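PDB 1S7K: acetyl transferase from Salmonella typhimurium, which probably transfers an acetyl group from acetyl-coenzyme A to the N-terminal amino group of ribosomal protein L7/L12, as a member of the GNAT family. Local coordinates for residues Leu64-Phe76 / Ala82-Asn94. Residues are numbered along the deposited sequence; the frame is centred on the assembly and turned at random.
Sequences LHQRGYAKMYLIF and AGVLSFNAIEPIN
Lys71 and Phe87, Tyr73 and Leu85, and Ile75 and Gly83 are the hydrogen-bonded pairs of an antiparallel ladder between strands 71-76 and 82-91. The bond from Leu85 N to Tyr73 O measures 2.9 Å and is nearly straight (168°). At the turn end Ile75 O takes a short bond from Ala82 N (2.7 Å) and a weak one from Gly83 N, a classic beta bulge. Past Lys71-Phe87, the last bridged pair, the register slips by one residue, and a single weak bond, Ile90 N to Tyr69 O, links the segments.

Apolar contacts line both faces. On one, Lys71 CG meets Phe87 CD1 at 3.5 Å; the Lys71 chain then bends at chi2 (-68°), so that Lys71 CD lies over the centre of the His65 ring. Its polar end is held by a hydrogen bond from Lys71 NZ to His65 O (2.7 Å). Farther along this face Ile75 CG1 lies 4.1 Å from Leu85 CB, with Met113 of helix 112-127, a CoA-binding residue, against both side chains. On the opposite face Leu74 CD2 touches Val84 CG2 at 3.7 Å.

Ile90 packs on Gly68, whose positive phi closes helix 55-67 in a Schellman motif. The whole is a beta hairpin within the central mixed sheet of the GNAT fold, with one face turned to the CoA-binding helix.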
loop_
_atom_site.group_PDB
_atom_site.type_symbol
_atom_site.label_atom_id
_atom_site.label_comp_id
_atom_site.label_asym_id
_atom_site.label_seq_id
_atom_site.Cartn_x
_atom_site.Cartn_y
_atom_site.Cartn_z
ATOM N N LEU A 64 -14.202 -1.404 -9.316
ATOM C CA LEU A 64 -13.620 -1.076 -8.014
ATOM C C LEU A 64 -14.398 0.095 -7.366
ATOM O O LEU A 64 -14.607 0.138 -6.140
ATOM C CB LEU A 64 -12.138 -0.649 -8.187
ATOM C CG LEU A 64 -11.220 -1.742 -8.772
ATOM C CD1 LEU A 64 -9.778 -1.250 -8.971
ATOM C CD2 LEU A 64 -11.311 -2.967 -7.842
ATOM N N HIS A 65 -14.807 1.041 -8.190
ATOM C CA HIS A 65 -15.505 2.231 -7.708
ATOM C C HIS A 65 -16.825 1.833 -7.035
ATOM O O HIS A 65 -17.147 2.317 -5.958
ATOM C CB HIS A 65 -15.678 3.219 -8.885
ATOM C CG HIS A 65 -16.156 4.590 -8.482
ATOM N ND1 HIS A 65 -15.526 5.748 -8.893
ATOM C CD2 HIS A 65 -17.292 4.989 -7.854
ATOM C CE1 HIS A 65 -16.264 6.794 -8.559
ATOM N NE2 HIS A 65 -17.343 6.360 -7.927
ATOM N N GLN A 66 -17.547 0.889 -7.627
ATOM C CA GLN A 66 -18.828 0.450 -7.067
ATOM C C GLN A 66 -18.626 -0.360 -5.791
ATOM O O GLN A 66 -19.526 -0.465 -4.951
ATOM C CB GLN A 66 -19.599 -0.409 -8.088
ATOM C CG GLN A 66 -19.924 0.255 -9.442
ATOM C CD GLN A 66 -20.506 -0.729 -10.486
ATOM O OE1 GLN A 66 -20.121 -1.915 -10.539
ATOM N NE2 GLN A 66 -21.426 -0.234 -11.327
ATOM N N ARG A 67 -17.448 -0.937 -5.627
ATOM C CA ARG A 67 -17.202 -1.741 -4.452
ATOM C C ARG A 67 -16.508 -0.981 -3.337
ATOM O O ARG A 67 -16.421 -1.446 -2.194
ATOM C CB ARG A 67 -16.433 -2.983 -4.890
ATOM C CG ARG A 67 -17.151 -3.671 -6.079
ATOM C CD ARG A 67 -16.458 -4.919 -6.579
ATOM N NE ARG A 67 -17.325 -5.776 -7.412
ATOM C CZ ARG A 67 -18.074 -5.351 -8.430
ATOM N NH1 ARG A 67 -18.818 -6.217 -9.106
ATOM N NH2 ARG A 67 -18.096 -4.055 -8.767
ATOM N N GLY A 68 -16.071 0.237 -3.658
ATOM C CA GLY A 68 -15.375 1.050 -2.676
ATOM C C GLY A 68 -13.937 0.591 -2.501
ATOM O O GLY A 68 -13.355 0.788 -1.413
ATOM N N TYR A 69 -13.366 -0.016 -3.547
ATOM C CA TYR A 69 -11.989 -0.504 -3.495
ATOM C C TYR A 69 -11.018 0.489 -4.080
ATOM O O TYR A 69 -9.793 0.351 -3.895
ATOM C CB TYR A 69 -11.822 -1.812 -4.254
ATOM C CG TYR A 69 -12.483 -2.978 -3.548
ATOM C CD1 TYR A 69 -12.804 -4.127 -4.247
ATOM C CD2 TYR A 69 -12.875 -2.875 -2.199
ATOM C CE1 TYR A 69 -13.531 -5.168 -3.627
ATOM C CE2 TYR A 69 -13.602 -3.901 -1.570
ATOM C CZ TYR A 69 -13.930 -5.045 -2.298
ATOM O OH TYR A 69 -14.691 -6.080 -1.718
ATOM N N ALA A 70 -11.579 1.485 -4.751
ATOM C CA ALA A 70 -10.833 2.571 -5.431
ATOM C C ALA A 70 -11.911 3.531 -5.933
ATOM O O ALA A 70 -13.089 3.223 -5.825
ATOM C CB ALA A 70 -10.055 1.993 -6.683
ATOM N N LYS A 71 -11.526 4.697 -6.460
ATOM C CA LYS A 71 -12.513 5.594 -7.053
ATOM C C LYS A 71 -11.899 6.182 -8.267
ATOM O O LYS A 71 -10.677 6.445 -8.297
ATOM C CB LYS A 71 -12.915 6.742 -6.120
ATOM C CG LYS A 71 -13.671 6.286 -4.831
ATOM C CD LYS A 71 -15.120 5.717 -5.198
ATOM C CE LYS A 71 -15.801 5.044 -3.966
ATOM N NZ LYS A 71 -17.131 4.533 -4.494
ATOM N N MET A 72 -12.695 6.351 -9.316
ATOM C CA MET A 72 -12.139 7.017 -10.460
ATOM C C MET A 72 -13.124 8.124 -10.881
ATOM O O MET A 72 -14.249 7.811 -11.282
ATOM C CB MET A 72 -11.900 6.066 -11.635
ATOM C CG MET A 72 -11.395 6.830 -12.850
ATOM S SD MET A 72 -11.290 5.696 -14.236
ATOM C CE MET A 72 -10.552 6.633 -15.307
ATOM N N TYR A 73 -12.704 9.397 -10.745
ATOM C CA TYR A 73 -13.542 10.495 -11.155
ATOM C C TYR A 73 -12.904 11.258 -12.314
ATOM O O TYR A 73 -11.684 11.381 -12.442
ATOM C CB TYR A 73 -13.774 11.462 -9.951
ATOM C CG TYR A 73 -14.582 10.885 -8.815
ATOM C CD1 TYR A 73 -15.990 10.905 -8.848
ATOM C CD2 TYR A 73 -13.959 10.329 -7.700
ATOM C CE1 TYR A 73 -16.759 10.362 -7.761
ATOM C CE2 TYR A 73 -14.702 9.778 -6.639
ATOM C CZ TYR A 73 -16.099 9.802 -6.676
ATOM O OH TYR A 73 -16.826 9.294 -5.608
ATOM N N LEU A 74 -13.759 11.798 -13.168
ATOM C CA LEU A 74 -13.361 12.628 -14.282
ATOM C C LEU A 74 -13.613 14.106 -13.872
ATOM O O LEU A 74 -14.687 14.436 -13.332
ATOM C CB LEU A 74 -14.214 12.281 -15.515
ATOM C CG LEU A 74 -13.818 10.955 -16.135
ATOM C CD1 LEU A 74 -14.552 10.751 -17.470
ATOM C CD2 LEU A 74 -12.322 11.026 -16.452
ATOM N N ILE A 75 -12.622 14.954 -14.105
ATOM C CA ILE A 75 -12.661 16.394 -13.798
ATOM C C ILE A 75 -13.145 17.115 -15.055
ATOM O O ILE A 75 -12.511 16.976 -16.104
ATOM C CB ILE A 75 -11.234 16.940 -13.487
ATOM C CG1 ILE A 75 -10.647 16.351 -12.184
ATOM C CG2 ILE A 75 -11.266 18.494 -13.291
ATOM C CD1 ILE A 75 -9.071 16.570 -12.194
ATOM N N PHE A 76 -14.228 17.890 -14.925
ATOM C CA PHE A 76 -14.803 18.674 -16.019
ATOM C C PHE A 76 -14.722 20.134 -15.662
ATOM O O PHE A 76 -15.058 20.532 -14.554
ATOM C CB PHE A 76 -16.257 18.319 -16.274
ATOM C CG PHE A 76 -16.422 17.032 -16.974
ATOM C CD1 PHE A 76 -16.538 15.829 -16.258
ATOM C CD2 PHE A 76 -16.432 17.002 -18.360
ATOM C CE1 PHE A 76 -16.655 14.623 -16.929
ATOM C CE2 PHE A 76 -16.550 15.805 -19.041
ATOM C CZ PHE A 76 -16.664 14.608 -18.317
ATOM N N ALA A 82 -11.230 17.495 -18.456
ATOM C CA ALA A 82 -9.897 18.057 -18.282
ATOM C C ALA A 82 -8.853 17.149 -17.646
ATOM O O ALA A 82 -7.683 17.462 -17.690
ATOM C CB ALA A 82 -9.967 19.369 -17.459
ATOM N N GLY A 83 -9.290 16.070 -17.010
ATOM C CA GLY A 83 -8.315 15.150 -16.431
ATOM C C GLY A 83 -8.987 14.136 -15.557
ATOM O O GLY A 83 -10.192 14.007 -15.595
ATOM N N VAL A 84 -8.201 13.397 -14.772
ATOM C CA VAL A 84 -8.719 12.345 -13.906
ATOM C C VAL A 84 -8.269 12.577 -12.441
ATOM O O VAL A 84 -7.165 13.023 -12.222
ATOM C CB VAL A 84 -8.157 10.962 -14.305
ATOM C CG1 VAL A 84 -8.513 9.954 -13.226
ATOM C CG2 VAL A 84 -8.777 10.475 -15.673
ATOM N N LEU A 85 -9.159 12.351 -11.480
ATOM C CA LEU A 85 -8.821 12.444 -10.053
ATOM C C LEU A 85 -9.255 11.079 -9.464
ATOM O O LEU A 85 -10.471 10.700 -9.519
ATOM C CB LEU A 85 -9.584 13.579 -9.382
ATOM C CG LEU A 85 -9.319 13.746 -7.892
ATOM C CD1 LEU A 85 -7.843 13.730 -7.629
ATOM C CD2 LEU A 85 -9.937 15.061 -7.386
ATOM N N SER A 86 -8.269 10.328 -8.947
ATOM C CA SER A 86 -8.520 8.968 -8.438
ATOM C C SER A 86 -8.105 8.690 -7.021
ATOM O O SER A 86 -7.258 9.394 -6.482
ATOM C CB SER A 86 -7.770 7.934 -9.298
ATOM O OG SER A 86 -8.168 7.988 -10.667
ATOM N N PHE A 87 -8.714 7.671 -6.420
ATOM C CA PHE A 87 -8.283 7.162 -5.145
ATOM C C PHE A 87 -7.735 5.831 -5.756
ATOM O O PHE A 87 -8.516 4.930 -6.125
ATOM C CB PHE A 87 -9.463 6.897 -4.196
ATOM C CG PHE A 87 -9.973 8.112 -3.489
ATOM C CD1 PHE A 87 -11.290 8.157 -3.006
ATOM C CD2 PHE A 87 -9.158 9.203 -3.274
ATOM C CE1 PHE A 87 -11.779 9.288 -2.334
ATOM C CE2 PHE A 87 -9.634 10.336 -2.597
ATOM C CZ PHE A 87 -10.956 10.384 -2.130
ATOM N N ASN A 88 -6.412 5.769 -5.946
ATOM C CA ASN A 88 -5.819 4.600 -6.575
ATOM C C ASN A 88 -6.205 3.329 -5.855
ATOM O O ASN A 88 -6.370 2.278 -6.501
ATOM C CB ASN A 88 -4.318 4.699 -6.627
ATOM C CG ASN A 88 -3.852 5.835 -7.505
ATOM O OD1 ASN A 88 -4.472 6.132 -8.522
ATOM N ND2 ASN A 88 -2.735 6.467 -7.124
ATOM N N ALA A 89 -6.296 3.383 -4.531
ATOM C CA ALA A 89 -6.708 2.211 -3.752
ATOM C C ALA A 89 -7.335 2.742 -2.472
ATOM O O ALA A 89 -7.047 3.878 -2.049
ATOM C CB ALA A 89 -5.519 1.353 -3.385
ATOM N N ILE A 90 -8.140 1.912 -1.819
ATOM C CA ILE A 90 -8.773 2.282 -0.550
ATOM C C ILE A 90 -8.594 1.088 0.355
ATOM O O ILE A 90 -8.571 -0.055 -0.142
ATOM C CB ILE A 90 -10.282 2.561 -0.730
ATOM C CG1 ILE A 90 -10.462 3.873 -1.524
ATOM C CG2 ILE A 90 -10.988 2.649 0.624
ATOM C CD1 ILE A 90 -11.886 4.123 -2.014
ATOM N N GLU A 91 -8.432 1.362 1.649
ATOM C CA GLU A 91 -8.285 0.381 2.694
ATOM C C GLU A 91 -9.597 0.620 3.478
ATOM O O GLU A 91 -9.636 1.441 4.376
ATOM C CB GLU A 91 -7.053 0.718 3.527
ATOM C CG GLU A 91 -5.747 0.533 2.741
ATOM C CD GLU A 91 -4.542 0.923 3.551
ATOM O OE1 GLU A 91 -4.724 1.291 4.741
ATOM O OE2 GLU A 91 -3.428 0.864 2.983
ATOM N N PRO A 92 -10.700 -0.077 3.095
ATOM C CA PRO A 92 -11.966 0.155 3.790
ATOM C C PRO A 92 -11.911 0.157 5.295
ATOM O O PRO A 92 -12.468 1.043 5.925
ATOM C CB PRO A 92 -12.903 -0.957 3.225
ATOM C CG PRO A 92 -12.314 -1.208 1.830
ATOM C CD PRO A 92 -10.815 -1.237 2.189
ATOM N N ILE A 93 -11.207 -0.800 5.882
ATOM C CA ILE A 93 -11.206 -0.874 7.336
ATOM C C ILE A 93 -10.517 0.299 7.990
ATOM O O ILE A 93 -10.969 0.788 8.999
ATOM C CB ILE A 93 -10.570 -2.215 7.815
ATOM C CG1 ILE A 93 -11.288 -3.377 7.068
ATOM C CG2 ILE A 93 -10.759 -2.331 9.362
ATOM C CD1 ILE A 93 -10.499 -4.775 7.037
ATOM N N ASN A 94 -9.411 0.746 7.395
ATOM C CA ASN A 94 -8.662 1.903 7.913
ATOM C C ASN A 94 -9.259 3.251 7.413
ATOM O O ASN A 94 -8.814 4.353 7.862
ATOM C CB ASN A 94 -7.178 1.793 7.461
ATOM C CG ASN A 94 -6.488 0.523 7.985
ATOM O OD1 ASN A 94 -6.768 0.080 9.082
ATOM N ND2 ASN A 94 -5.548 -0.052 7.190
#